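Local coordinates for protein mRNA transport regulator MTR2 (Candida albicans, PDB 1Q42) that affects the transport of mRNA from the nucleus to the cytoplasm and interacts with the export factor MEX67, at residues Q28-L33 / T106-H111; S39-Y44 / P99-Q104; D167-V172 / S185-F190. All coordinates share one frame; numbering follows the deposited sequence.

All three contacts belong to one NTF2-like fold, a curved sheet with helix 29-40 lying in its concave side. Contacts 1 and 2 pin the two ends of that helix to strand 101-113, the outermost strand on its side of the sheet, and their centres are about 18 Å apart. Contact 3 is the pairing of strands 164-173 and 183-192 further into the sheet, its centre about 12 Å from that of contact 1 and about 17 Å from that of contact 2. F32 and L33 of contact 1 pack on L170, with F32 also on V172, while H103 of contact 2 reaches Y188 of contact 3 through a probable hydrogen bond, NE2 to OH 2.7 Å.

Contact 1: Q28-L33 / T106-H111; sequences QLEPFL and TSYDGH
The opening turn of helix 29-40, from L29 to L33, passes over strand 106-111 with its axis 10.1 Å away and its direction turned 119° from that of the strand, and Y108 and G110 are the strand residues that meet it. Y108 supplies most of the strand's share of the contact. Its CG stands between the backbone N and the carbonyl carbon (chi1 63°), and the ring slants across the first turn, back toward the N-terminal end, so that its hydroxyl arrives beside E30. L33 comes in near the root of the ring, CD1 lying 3.7 Å from Y108 CB, whereas L29 CD1 touches the ring further out, 4.0 Å from Y108 CD1. Both leucines are buried, and their branched ends suit the apolar part of the tyrosine. Y108 OH donates to E30 OE1 over 2.9 Å, and OE1 receives it on its anti lone pair, the one turned away from OE2. An extended chain carries this carboxylate to the ring edge, its plane 72° from that of the ring, and OE2 forms a salt bridge with K34. G110, with no side chain, lets its CA come to 3.9 Å from L29 CD1. On the sheet, F123 of strand 118-129 also packs against L33 and Y108. A long N-terminal helix held in this way across a curved sheet is a hallmark of the NTF2-like fold.

Contact 2: S39-Y44 / P99-Q104; sequences SLDLLY and PLSSHQ
D41, the first residue to leave helical geometry at the end of helix 29-40, grips strand 101-104 with both carboxylate oxygens. H103 ND1 donates to D41 OD1 over 2.8 Å, and the acceptor lies close to the imidazole plane, in front of the ring edge. The carboxylate is turned only 17° from the ring. S101 OG donates to the same oxygen from its anti side, at 2.7 Å, while the backbone N of H103 meets D41 OD2 over 2.9 Å in an almost perfectly straight bond (179°). Three donors thus fix the rotation of one aspartate. The serine hydroxyl is placed by its first torsion, OG sitting between backbone N and carbonyl carbon (chi1 56°), and it has a further partner in R136. At its far side the imidazole is held too, H103 NE2 making a probable hydrogen bond with Y188 OH. A water donates to both D41 O, at 2.9 Å, and S101 O, joining two carbonyls that could not bond to each other.

Leucines surround this polar centre. L40 CD1 lies 3.8 Å from H103 CE1. On the other side of D41, L100 CD1 approaches D41 O and L42 O, and its second branch, CD2, makes an apolar contact with L43 CD1 at 3.7 Å. Aspartate suits the helix end: its short side chain keeps the flat carboxylate near the backbone, where both oxygens can meet donors of the strand, and histidine can bond at both ring nitrogens. With ND1 donating to the carboxylate, the neighbouring negative charge would be expected to raise the basicity of the imidazole, and R136 beside S101 may partly offset that charge.

Contact 3: D167-V172 / S185-F190; sequences DVNLVV and SMDYRF
Strands 167-172 and 185-190 pair antiparallel, and the partners N169 and D187 exchange backbone bonds, each N to the other's O at 2.9 Å. Matching pairs of bonds join D167 to R189 and V171 to S185. The side chains of N169 and D187 lie side by side, pointing the same way, and N169 ND2 donates to D187 OD2 over 3.2 Å, with the oxygen lying near the amide plane. That carboxylate is held from a second direction, since R189 NH1 makes a salt bridge with D187 OD2 at 3.1 Å; the arginine chain bends at chi3 (-89°) to bring its guanidinium back over its own strand. Asparagine, aspartate and arginine suit this partly exposed face, where their polar ends can bond to one another. A water linking N169 O to S185 OG lies nearby.

The other face is buried. L170 CD2 packs alongside M186 CG at 3.8 Å, and V168 CG2 touches Y188 CD1 at 3.7 Å, the branched valine fitting close to the ring. Helix 29-40 covers L170 and M186, F36 meeting M186, while W95 meets the Y188 ring edge-to-face. An antiparallel hairpin within a curved sheet, its apolar face packed under the N-terminal helix, is consistent with the NTF2-like fold.

Contact 1: Q28-L33 / T106-H111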
ATOM      1  N   GLN A  28      14.945   9.068   7.701  1.00 56.86           N
ATOM      2  CA  GLN A  28      14.752   7.884   6.858  1.00 54.39           C
ATOM      3  C   GLN A  28      13.256   7.670   6.584  1.00 50.50           C
ATOM      4  O   GLN A  28      12.879   6.786   5.810  1.00 49.85           O
ATOM      5  CB  GLN A  28      15.358   6.615   7.492  1.00 55.03           C
ATOM      6  CG  GLN A  28      16.306   6.817   8.693  1.00 56.89           C
ATOM      7  CD  GLN A  28      15.600   6.735  10.050  1.00 57.72           C
ATOM      8  OE1 GLN A  28      16.246   6.511  11.075  1.00 58.31           O
ATOM      9  NE2 GLN A  28      14.280   6.922  10.055  1.00 57.78           N
ATOM     10  N   LEU A  29      12.417   8.498   7.198  1.00 46.70           N
ATOM     11  CA  LEU A  29      10.973   8.295   7.162  1.00 43.43           C
ATOM     12  C   LEU A  29      10.355   8.594   5.794  1.00 40.52           C
ATOM     13  O   LEU A  29       9.563   7.801   5.292  1.00 38.98           O
ATOM     14  CB  LEU A  29      10.277   9.133   8.244  1.00 43.25           C
ATOM     15  CG  LEU A  29       9.298   8.407   9.169  1.00 43.08           C
ATOM     16  CD1 LEU A  29       8.438   9.425   9.920  1.00 43.24           C
ATOM     17  CD2 LEU A  29       8.431   7.431   8.402  1.00 42.82           C
ATOM     18  N   GLU A  30      10.711   9.724   5.189  1.00 38.03           N
ATOM     19  CA  GLU A  30      10.094  10.105   3.914  1.00 36.26           C
ATOM     20  C   GLU A  30      10.375   9.121   2.763  1.00 34.59           C
ATOM     21  O   GLU A  30       9.454   8.759   2.038  1.00 33.01           O
ATOM     22  CB  GLU A  30      10.453  11.533   3.508  1.00 37.09           C
ATOM     23  CG  GLU A  30       9.716  12.011   2.262  1.00 38.21           C
ATOM     24  CD  GLU A  30       9.715  13.524   2.101  1.00 41.79           C
ATOM     25  OE1 GLU A  30       9.909  14.249   3.105  1.00 43.65           O
ATOM     26  OE2 GLU A  30       9.516  13.994   0.957  1.00 43.97           O
ATOM     27  N   PRO A  31      11.626   8.702   2.568  1.00 33.24           N
ATOM     28  CA  PRO A  31      11.917   7.662   1.572  1.00 32.18           C
ATOM     29  C   PRO A  31      11.172   6.353   1.830  1.00 29.83           C
ATOM     30  O   PRO A  31      10.721   5.743   0.864  1.00 29.40           O
ATOM     31  CB  PRO A  31      13.438   7.453   1.680  1.00 33.14           C
ATOM     32  CG  PRO A  31      13.961   8.566   2.492  1.00 34.22           C
ATOM     33  CD  PRO A  31      12.845   9.176   3.250  1.00 33.97           C
ATOM     34  N   PHE A  32      11.036   5.940   3.095  1.00 27.89           N
ATOM     35  CA  PHE A  32      10.289   4.723   3.427  1.00 26.48           C
ATOM     36  C   PHE A  32       8.831   4.826   2.997  1.00 24.73           C
ATOM     37  O   PHE A  32       8.301   3.895   2.400  1.00 24.09           O
ATOM     38  CB  PHE A  32      10.351   4.411   4.924  1.00 26.18           C
ATOM     39  CG  PHE A  32       9.249   3.490   5.396  1.00 26.91           C
ATOM     40  CD1 PHE A  32       9.210   2.163   4.978  1.00 28.95           C
ATOM     41  CD2 PHE A  32       8.257   3.948   6.253  1.00 28.03           C
ATOM     42  CE1 PHE A  32       8.191   1.301   5.410  1.00 29.79           C
ATOM     43  CE2 PHE A  32       7.241   3.089   6.686  1.00 27.37           C
ATOM     44  CZ  PHE A  32       7.214   1.769   6.257  1.00 27.92           C
ATOM     45  N   LEU A  33       8.195   5.954   3.295  1.00 23.61           N
ATOM     46  CA  LEU A  33       6.785   6.154   2.921  1.00 23.17           C
ATOM     47  C   LEU A  33       6.599   6.162   1.416  1.00 23.28           C
ATOM     48  O   LEU A  33       5.629   5.606   0.902  1.00 21.99           O
ATOM     49  CB  LEU A  33       6.222   7.443   3.528  1.00 22.60           C
ATOM     50  CG  LEU A  33       6.126   7.476   5.050  1.00 22.73           C
ATOM     51  CD1 LEU A  33       5.586   8.827   5.527  1.00 21.76           C
ATOM     52  CD2 LEU A  33       5.260   6.331   5.607  1.00 22.16           C
ATOM     53  N   THR A 106       1.551  13.920   0.934  1.00 18.57           N
ATOM     54  CA  THR A 106       1.436  15.360   1.189  1.00 19.60           C
ATOM     55  C   THR A 106       1.848  15.863   2.578  1.00 20.04           C
ATOM     56  O   THR A 106       2.210  17.031   2.708  1.00 20.42           O
ATOM     57  CB  THR A 106       0.036  15.883   0.828  1.00 19.69           C
ATOM     58  OG1 THR A 106      -0.971  15.113   1.504  1.00 19.00           O
ATOM     59  CG2 THR A 106      -0.214  15.728  -0.692  1.00 20.90           C
ATOM     60  N   SER A 107       1.799  15.005   3.593  1.00 20.12           N
ATOM     61  CA  SER A 107       2.278  15.350   4.933  1.00 21.28           C
ATOM     62  C   SER A 107       2.475  14.078   5.740  1.00 21.25           C
ATOM     63  O   SER A 107       1.855  13.053   5.469  1.00 20.49           O
ATOM     64  CB  SER A 107       1.277  16.259   5.673  1.00 21.55           C
ATOM     65  OG  SER A 107       0.001  15.645   5.804  1.00 22.18           O
ATOM     66  N   TYR A 108       3.353  14.140   6.726  1.00 21.82           N
ATOM     67  CA  TYR A 108       3.524  13.021   7.633  1.00 22.97           C
ATOM     68  C   TYR A 108       4.124  13.479   8.963  1.00 23.73           C
ATOM     69  O   TYR A 108       4.679  14.575   9.084  1.00 23.29           O
ATOM     70  CB  TYR A 108       4.424  11.959   7.001  1.00 23.14           C
ATOM     71  CG  TYR A 108       5.833  12.452   6.727  1.00 25.91           C
ATOM     72  CD1 TYR A 108       6.856  12.253   7.651  1.00 28.73           C
ATOM     73  CD2 TYR A 108       6.135  13.138   5.546  1.00 28.94           C
ATOM     74  CE1 TYR A 108       8.151  12.712   7.398  1.00 31.01           C
ATOM     75  CE2 TYR A 108       7.424  13.596   5.288  1.00 30.25           C
ATOM     76  CZ  TYR A 108       8.423  13.381   6.220  1.00 32.34           C
ATOM     77  OH  TYR A 108       9.699  13.837   5.976  1.00 35.89           O
ATOM     78  N   ASP A 109       3.991  12.621   9.956  1.00 24.67           N
ATOM     79  CA  ASP A 109       4.678  12.802  11.220  1.00 25.73           C
ATOM     80  C   ASP A 109       4.869  11.430  11.851  1.00 25.29           C
ATOM     81  O   ASP A 109       4.040  10.541  11.702  1.00 26.57           O
ATOM     82  CB  ASP A 109       3.900  13.740  12.142  1.00 26.57           C
ATOM     83  CG  ASP A 109       2.523  13.232  12.460  1.00 29.42           C
ATOM     84  OD1 ASP A 109       2.400  12.492  13.453  1.00 36.34           O
ATOM     85  OD2 ASP A 109       1.502  13.514  11.788  1.00 34.83           O
ATOM     86  N   GLY A 110       5.988  11.239  12.524  1.00 24.30           N
ATOM     87  CA  GLY A 110       6.247   9.960  13.143  1.00 23.90           C
ATOM     88  C   GLY A 110       6.928  10.148  14.477  1.00 24.22           C
ATOM     89  O   GLY A 110       7.565  11.177  14.697  1.00 24.37           O
ATOM     90  N   HIS A 111       6.775   9.151  15.345  1.00 23.80           N
ATOM     91  CA  HIS A 111       7.381   9.139  16.679  1.00 24.65           C
ATOM     92  C   HIS A 111       7.729   7.716  17.044  1.00 23.47           C
ATOM     93  O   HIS A 111       6.918   6.823  16.845  1.00 22.13           O
ATOM     94  CB  HIS A 111       6.373   9.603  17.729  1.00 25.50           C
ATOM     95  CG  HIS A 111       6.080  11.064  17.700  1.00 30.81           C
ATOM     96  ND1 HIS A 111       6.946  12.004  18.212  1.00 35.94           N
ATOM     97  CD2 HIS A 111       5.004  11.750  17.243  1.00 35.10           C
ATOM     98  CE1 HIS A 111       6.419  13.209  18.071  1.00 37.65           C
ATOM     99  NE2 HIS A 111       5.244  13.083  17.482  1.00 37.19           N
TER

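Contact 2: S39-Y44 / P99-Q104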
ATOM      1  N   SER A  39       4.888   0.771  -3.944  1.00 22.24           N
ATOM      2  CA  SER A  39       4.503  -0.625  -3.928  1.00 22.19           C
ATOM      3  C   SER A  39       2.985  -0.802  -4.127  1.00 21.57           C
ATOM      4  O   SER A  39       2.558  -1.809  -4.691  1.00 22.58           O
ATOM      5  CB  SER A  39       5.011  -1.333  -2.661  1.00 22.77           C
ATOM      6  OG  SER A  39       4.144  -1.236  -1.533  1.00 22.63           O
ATOM      7  N   LEU A  40       2.181   0.179  -3.711  1.00 18.84           N
ATOM      8  CA  LEU A  40       0.754   0.136  -4.004  1.00 18.46           C
ATOM      9  C   LEU A  40       0.471   0.559  -5.440  1.00 18.81           C
ATOM     10  O   LEU A  40      -0.518   0.142  -6.015  1.00 19.24           O
ATOM     11  CB  LEU A  40      -0.049   1.028  -3.052  1.00 17.70           C
ATOM     12  CG  LEU A  40       0.030   0.742  -1.562  1.00 16.41           C
ATOM     13  CD1 LEU A  40      -0.838   1.743  -0.814  1.00 16.16           C
ATOM     14  CD2 LEU A  40      -0.349  -0.706  -1.246  1.00 17.54           C
ATOM     15  N   ASP A  41       1.352   1.380  -6.001  1.00 19.93           N
ATOM     16  CA  ASP A  41       1.167   1.987  -7.310  1.00 20.52           C
ATOM     17  C   ASP A  41       1.879   1.207  -8.426  1.00 22.19           C
ATOM     18  O   ASP A  41       1.942   1.670  -9.558  1.00 22.24           O
ATOM     19  CB  ASP A  41       1.733   3.406  -7.300  1.00 20.79           C
ATOM     20  CG  ASP A  41       0.950   4.346  -6.427  1.00 20.66           C
ATOM     21  OD1 ASP A  41      -0.185   4.000  -5.984  1.00 16.89           O
ATOM     22  OD2 ASP A  41       1.431   5.452  -6.131  1.00 18.39           O
ATOM     23  N   LEU A  42       2.395   0.036  -8.093  1.00 23.42           N
ATOM     24  CA  LEU A  42       3.236  -0.738  -9.008  1.00 25.50           C
ATOM     25  C   LEU A  42       2.560  -1.033 -10.344  1.00 26.51           C
ATOM     26  O   LEU A  42       1.444  -1.564 -10.394  1.00 25.83           O
ATOM     27  CB  LEU A  42       3.656  -2.050  -8.324  1.00 26.10           C
ATOM     28  CG  LEU A  42       4.812  -2.835  -8.950  1.00 27.91           C
ATOM     29  CD1 LEU A  42       6.111  -2.042  -8.861  1.00 31.41           C
ATOM     30  CD2 LEU A  42       4.976  -4.174  -8.262  1.00 28.59           C
ATOM     31  N   LEU A  43       3.248  -0.674 -11.432  1.00 28.84           N
ATOM     32  CA  LEU A  43       2.782  -0.975 -12.775  1.00 30.26           C
ATOM     33  C   LEU A  43       3.181  -2.414 -13.097  1.00 31.52           C
ATOM     34  O   LEU A  43       4.303  -2.834 -12.813  1.00 31.91           O
ATOM     35  CB  LEU A  43       3.409  -0.002 -13.775  1.00 31.44           C
ATOM     36  CG  LEU A  43       3.048  -0.118 -15.257  1.00 33.33           C
ATOM     37  CD1 LEU A  43       1.641   0.384 -15.553  1.00 34.17           C
ATOM     38  CD2 LEU A  43       4.084   0.657 -16.056  1.00 35.71           C
ATOM     39  N   TYR A  44       2.249  -3.166 -13.660  1.00 31.99           N
ATOM     40  CA  TYR A  44       2.500  -4.551 -14.029  1.00 33.44           C
ATOM     41  C   TYR A  44       3.271  -4.555 -15.333  1.00 35.02           C
ATOM     42  O   TYR A  44       2.838  -3.942 -16.299  1.00 34.88           O
ATOM     43  CB  TYR A  44       1.185  -5.294 -14.207  1.00 33.30           C
ATOM     44  CG  TYR A  44       1.340  -6.701 -14.740  1.00 34.31           C
ATOM     45  CD1 TYR A  44       1.776  -7.732 -13.912  1.00 34.54           C
ATOM     46  CD2 TYR A  44       1.066  -6.995 -16.074  1.00 34.95           C
ATOM     47  CE1 TYR A  44       1.921  -9.028 -14.394  1.00 34.64           C
ATOM     48  CE2 TYR A  44       1.203  -8.286 -16.564  1.00 35.20           C
ATOM     49  CZ  TYR A  44       1.633  -9.294 -15.720  1.00 34.78           C
ATOM     50  OH  TYR A  44       1.785 -10.572 -16.204  1.00 34.63           O
ATOM     51  N   PRO A  99      -8.217  -0.415  -9.792  1.00 22.00           N
ATOM     52  CA  PRO A  99      -7.475   0.067 -10.954  1.00 22.14           C
ATOM     53  C   PRO A  99      -6.112   0.560 -10.499  1.00 21.54           C
ATOM     54  O   PRO A  99      -5.890   0.803  -9.311  1.00 20.44           O
ATOM     55  CB  PRO A  99      -8.330   1.229 -11.490  1.00 22.52           C
ATOM     56  CG  PRO A  99      -9.653   1.107 -10.778  1.00 22.86           C
ATOM     57  CD  PRO A  99      -9.400   0.413  -9.496  1.00 22.44           C
ATOM     58  N   LEU A 100      -5.199   0.724 -11.447  1.00 21.50           N
ATOM     59  CA  LEU A 100      -3.882   1.227 -11.116  1.00 21.49           C
ATOM     60  C   LEU A 100      -4.037   2.553 -10.380  1.00 21.06           C
ATOM     61  O   LEU A 100      -4.873   3.355 -10.743  1.00 21.39           O
ATOM     62  CB  LEU A 100      -3.067   1.462 -12.385  1.00 22.36           C
ATOM     63  CG  LEU A 100      -1.611   1.892 -12.196  1.00 23.55           C
ATOM     64  CD1 LEU A 100      -0.845   0.849 -11.394  1.00 25.02           C
ATOM     65  CD2 LEU A 100      -0.966   2.138 -13.551  1.00 25.25           C
ATOM     66  N   SER A 101      -3.204   2.760  -9.372  1.00 19.98           N
ATOM     67  CA  SER A 101      -3.252   3.933  -8.521  1.00 19.64           C
ATOM     68  C   SER A 101      -2.002   4.802  -8.649  1.00 20.18           C
ATOM     69  O   SER A 101      -0.918   4.344  -9.049  1.00 18.98           O
ATOM     70  CB  SER A 101      -3.429   3.494  -7.066  1.00 19.78           C
ATOM     71  OG  SER A 101      -2.405   2.585  -6.667  1.00 18.28           O
ATOM     72  N   SER A 102      -2.155   6.065  -8.271  1.00 20.10           N
ATOM     73  CA  SER A 102      -1.040   7.005  -8.185  1.00 20.32           C
ATOM     74  C   SER A 102      -1.235   7.889  -6.942  1.00 19.50           C
ATOM     75  O   SER A 102      -2.111   8.761  -6.917  1.00 19.89           O
ATOM     76  CB  SER A 102      -0.971   7.846  -9.444  1.00 21.21           C
ATOM     77  OG  SER A 102       0.038   8.846  -9.349  1.00 23.49           O
ATOM     78  N   HIS A 103      -0.452   7.614  -5.904  1.00 19.08           N
ATOM     79  CA  HIS A 103      -0.477   8.345  -4.630  1.00 19.00           C
ATOM     80  C   HIS A 103       0.572   9.457  -4.654  1.00 20.30           C
ATOM     81  O   HIS A 103       1.669   9.288  -5.210  1.00 21.20           O
ATOM     82  CB  HIS A 103      -0.091   7.433  -3.454  1.00 18.24           C
ATOM     83  CG  HIS A 103      -1.124   6.415  -3.060  1.00 17.89           C
ATOM     84  ND1 HIS A 103      -1.246   5.186  -3.681  1.00 15.83           N
ATOM     85  CD2 HIS A 103      -2.053   6.432  -2.073  1.00 18.28           C
ATOM     86  CE1 HIS A 103      -2.216   4.497  -3.096  1.00 18.99           C
ATOM     87  NE2 HIS A 103      -2.711   5.225  -2.106  1.00 17.84           N
ATOM     88  N   GLN A 104       0.240  10.593  -4.052  1.00 20.06           N
ATOM     89  CA  GLN A 104       1.177  11.675  -3.821  1.00 20.89           C
ATOM     90  C   GLN A 104       1.181  11.943  -2.313  1.00 20.04           C
ATOM     91  O   GLN A 104       0.159  12.309  -1.740  1.00 19.04           O
ATOM     92  CB  GLN A 104       0.733  12.922  -4.601  1.00 22.18           C
ATOM     93  CG  GLN A 104       1.648  14.113  -4.482  1.00 26.02           C
ATOM     94  CD  GLN A 104       1.114  15.340  -5.210  1.00 30.34           C
ATOM     95  OE1 GLN A 104       0.453  15.219  -6.242  1.00 32.76           O
ATOM     96  NE2 GLN A 104       1.397  16.523  -4.667  1.00 33.72           N
TER
HETATM   97  O   HOH W   1       1.120   4.112 -10.887  1.00 28.48           O

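Contact 3: D167-V172 / S185-F190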
ATOM      1  N   ASP A 167      -5.830   8.884   4.464  1.00 17.11           N
ATOM      2  CA  ASP A 167      -5.050   8.967   5.706  1.00 17.27           C
ATOM      3  C   ASP A 167      -4.590   7.565   6.033  1.00 17.11           C
ATOM      4  O   ASP A 167      -5.365   6.610   5.917  1.00 16.30           O
ATOM      5  CB  ASP A 167      -5.924   9.485   6.859  1.00 18.01           C
ATOM      6  CG  ASP A 167      -5.783  10.978   7.098  1.00 22.99           C
ATOM      7  OD1 ASP A 167      -5.177  11.694   6.268  1.00 24.53           O
ATOM      8  OD2 ASP A 167      -6.326  11.541   8.091  1.00 27.98           O
ATOM      9  N   VAL A 168      -3.335   7.432   6.442  1.00 16.26           N
ATOM     10  CA  VAL A 168      -2.794   6.128   6.750  1.00 16.94           C
ATOM     11  C   VAL A 168      -2.068   6.220   8.091  1.00 17.39           C
ATOM     12  O   VAL A 168      -1.328   7.171   8.332  1.00 17.76           O
ATOM     13  CB  VAL A 168      -1.795   5.662   5.667  1.00 17.00           C
ATOM     14  CG1 VAL A 168      -1.210   4.318   6.033  1.00 16.96           C
ATOM     15  CG2 VAL A 168      -2.448   5.591   4.319  1.00 18.22           C
ATOM     16  N   ASN A 169      -2.308   5.234   8.950  1.00 17.21           N
ATOM     17  CA  ASN A 169      -1.584   5.073  10.193  1.00 17.83           C
ATOM     18  C   ASN A 169      -0.830   3.741  10.149  1.00 17.32           C
ATOM     19  O   ASN A 169      -1.415   2.714   9.905  1.00 16.57           O
ATOM     20  CB  ASN A 169      -2.544   5.080  11.389  1.00 18.51           C
ATOM     21  CG  ASN A 169      -3.175   6.432  11.623  1.00 21.82           C
ATOM     22  OD1 ASN A 169      -2.482   7.426  11.810  1.00 23.91           O
ATOM     23  ND2 ASN A 169      -4.493   6.474  11.611  1.00 25.43           N
ATOM     24  N   LEU A 170       0.479   3.787  10.358  1.00 17.66           N
ATOM     25  CA  LEU A 170       1.319   2.591  10.372  1.00 17.98           C
ATOM     26  C   LEU A 170       1.998   2.464  11.740  1.00 18.86           C
ATOM     27  O   LEU A 170       2.343   3.473  12.358  1.00 19.86           O
ATOM     28  CB  LEU A 170       2.425   2.725   9.316  1.00 18.05           C
ATOM     29  CG  LEU A 170       2.074   2.884   7.834  1.00 17.70           C
ATOM     30  CD1 LEU A 170       3.386   2.917   6.991  1.00 18.58           C
ATOM     31  CD2 LEU A 170       1.132   1.843   7.327  1.00 18.39           C
ATOM     32  N   VAL A 171       2.177   1.244  12.214  1.00 19.34           N
ATOM     33  CA  VAL A 171       3.109   0.962  13.294  1.00 19.85           C
ATOM     34  C   VAL A 171       4.182   0.062  12.668  1.00 20.81           C
ATOM     35  O   VAL A 171       3.869  -1.010  12.153  1.00 20.28           O
ATOM     36  CB  VAL A 171       2.431   0.285  14.485  1.00 20.46           C
ATOM     37  CG1 VAL A 171       3.441   0.083  15.611  1.00 21.53           C
ATOM     38  CG2 VAL A 171       1.241   1.117  14.973  1.00 19.83           C
ATOM     39  N   VAL A 172       5.430   0.525  12.679  1.00 21.96           N
ATOM     40  CA  VAL A 172       6.506  -0.080  11.899  1.00 23.51           C
ATOM     41  C   VAL A 172       7.711  -0.345  12.779  1.00 25.34           C
ATOM     42  O   VAL A 172       8.000   0.433  13.671  1.00 25.19           O
ATOM     43  CB  VAL A 172       6.961   0.865  10.744  1.00 23.71           C
ATOM     44  CG1 VAL A 172       7.891   0.131   9.779  1.00 24.43           C
ATOM     45  CG2 VAL A 172       5.764   1.444  10.001  1.00 24.13           C
ATOM     46  N   SER A 185       1.241  -2.905  11.670  1.00 19.50           N
ATOM     47  CA  SER A 185      -0.164  -2.560  11.484  1.00 19.71           C
ATOM     48  C   SER A 185      -0.323  -1.456  10.456  1.00 19.18           C
ATOM     49  O   SER A 185       0.530  -0.582  10.350  1.00 18.29           O
ATOM     50  CB  SER A 185      -0.830  -2.173  12.812  1.00 21.06           C
ATOM     51  OG  SER A 185      -0.350  -0.959  13.335  1.00 24.10           O
ATOM     52  N   MET A 186      -1.405  -1.540   9.686  1.00 18.75           N
ATOM     53  CA  MET A 186      -1.757  -0.538   8.677  1.00 18.78           C
ATOM     54  C   MET A 186      -3.249  -0.251   8.769  1.00 18.01           C
ATOM     55  O   MET A 186      -4.079  -1.165   8.753  1.00 18.11           O
ATOM     56  CB  MET A 186      -1.414  -0.996   7.255  1.00 19.55           C
ATOM     57  CG  MET A 186      -1.908  -0.028   6.155  1.00 21.06           C
ATOM     58  SD  MET A 186      -1.433  -0.552   4.524  1.00 26.01           S
ATOM     59  CE  MET A 186      -2.524  -1.908   4.260  1.00 25.41           C
ATOM     60  N   ASP A 187      -3.572   1.032   8.896  1.00 17.73           N
ATOM     61  CA  ASP A 187      -4.929   1.532   8.863  1.00 17.78           C
ATOM     62  C   ASP A 187      -4.965   2.489   7.660  1.00 17.07           C
ATOM     63  O   ASP A 187      -4.378   3.554   7.718  1.00 17.51           O
ATOM     64  CB  ASP A 187      -5.233   2.226  10.202  1.00 18.72           C
ATOM     65  CG  ASP A 187      -6.431   3.144  10.161  1.00 22.48           C
ATOM     66  OD1 ASP A 187      -7.389   2.907   9.399  1.00 27.35           O
ATOM     67  OD2 ASP A 187      -6.502   4.151  10.889  1.00 27.76           O
ATOM     68  N   TYR A 188      -5.621   2.068   6.585  1.00 16.33           N
ATOM     69  CA  TYR A 188      -5.733   2.834   5.342  1.00 16.23           C
ATOM     70  C   TYR A 188      -7.190   3.257   5.185  1.00 16.40           C
ATOM     71  O   TYR A 188      -8.085   2.415   5.237  1.00 15.68           O
ATOM     72  CB  TYR A 188      -5.296   1.942   4.175  1.00 16.92           C
ATOM     73  CG  TYR A 188      -5.229   2.608   2.818  1.00 15.55           C
ATOM     74  CD1 TYR A 188      -4.015   3.004   2.266  1.00 15.41           C
ATOM     75  CD2 TYR A 188      -6.376   2.784   2.051  1.00 16.36           C
ATOM     76  CE1 TYR A 188      -3.960   3.599   1.015  1.00 17.01           C
ATOM     77  CE2 TYR A 188      -6.325   3.389   0.810  1.00 17.36           C
ATOM     78  CZ  TYR A 188      -5.110   3.783   0.291  1.00 17.08           C
ATOM     79  OH  TYR A 188      -5.056   4.397  -0.954  1.00 17.37           O
ATOM     80  N   ARG A 189      -7.431   4.551   5.005  1.00 16.86           N
ATOM     81  CA  ARG A 189      -8.793   5.088   5.024  1.00 18.81           C
ATOM     82  C   ARG A 189      -8.958   6.193   3.977  1.00 17.92           C
ATOM     83  O   ARG A 189      -8.179   7.105   3.968  1.00 17.03           O
ATOM     84  CB  ARG A 189      -9.069   5.663   6.415  1.00 20.33           C
ATOM     85  CG  ARG A 189     -10.486   5.992   6.732  1.00 26.30           C
ATOM     86  CD  ARG A 189     -10.696   6.342   8.187  1.00 30.82           C
ATOM     87  NE  ARG A 189     -10.994   5.141   8.967  1.00 36.44           N
ATOM     88  CZ  ARG A 189     -10.340   4.717  10.056  1.00 39.34           C
ATOM     89  NH1 ARG A 189      -9.314   5.388  10.597  1.00 41.02           N
ATOM     90  NH2 ARG A 189     -10.737   3.589  10.621  1.00 39.38           N
ATOM     91  N   PHE A 190      -9.961   6.121   3.116  1.00 17.27           N
ATOM     92  CA  PHE A 190     -10.315   7.278   2.297  1.00 18.47           C
ATOM     93  C   PHE A 190     -10.962   8.325   3.206  1.00 18.85           C
ATOM     94  O   PHE A 190     -11.911   8.027   3.953  1.00 19.62           O
ATOM     95  CB  PHE A 190     -11.292   6.911   1.155  1.00 18.86           C
ATOM     96  CG  PHE A 190     -10.702   6.034   0.077  1.00 20.86           C
ATOM     97  CD1 PHE A 190      -9.408   6.212  -0.380  1.00 20.01           C
ATOM     98  CD2 PHE A 190     -11.487   5.061  -0.532  1.00 24.57           C
ATOM     99  CE1 PHE A 190      -8.880   5.396  -1.362  1.00 22.30           C
ATOM    100  CE2 PHE A 190     -10.968   4.255  -1.540  1.00 24.95           C
ATOM    101  CZ  PHE A 190      -9.662   4.425  -1.951  1.00 24.20           C
TER
HETATM  102  O   HOH W   2      -1.882   1.161  12.162  1.00 23.01           O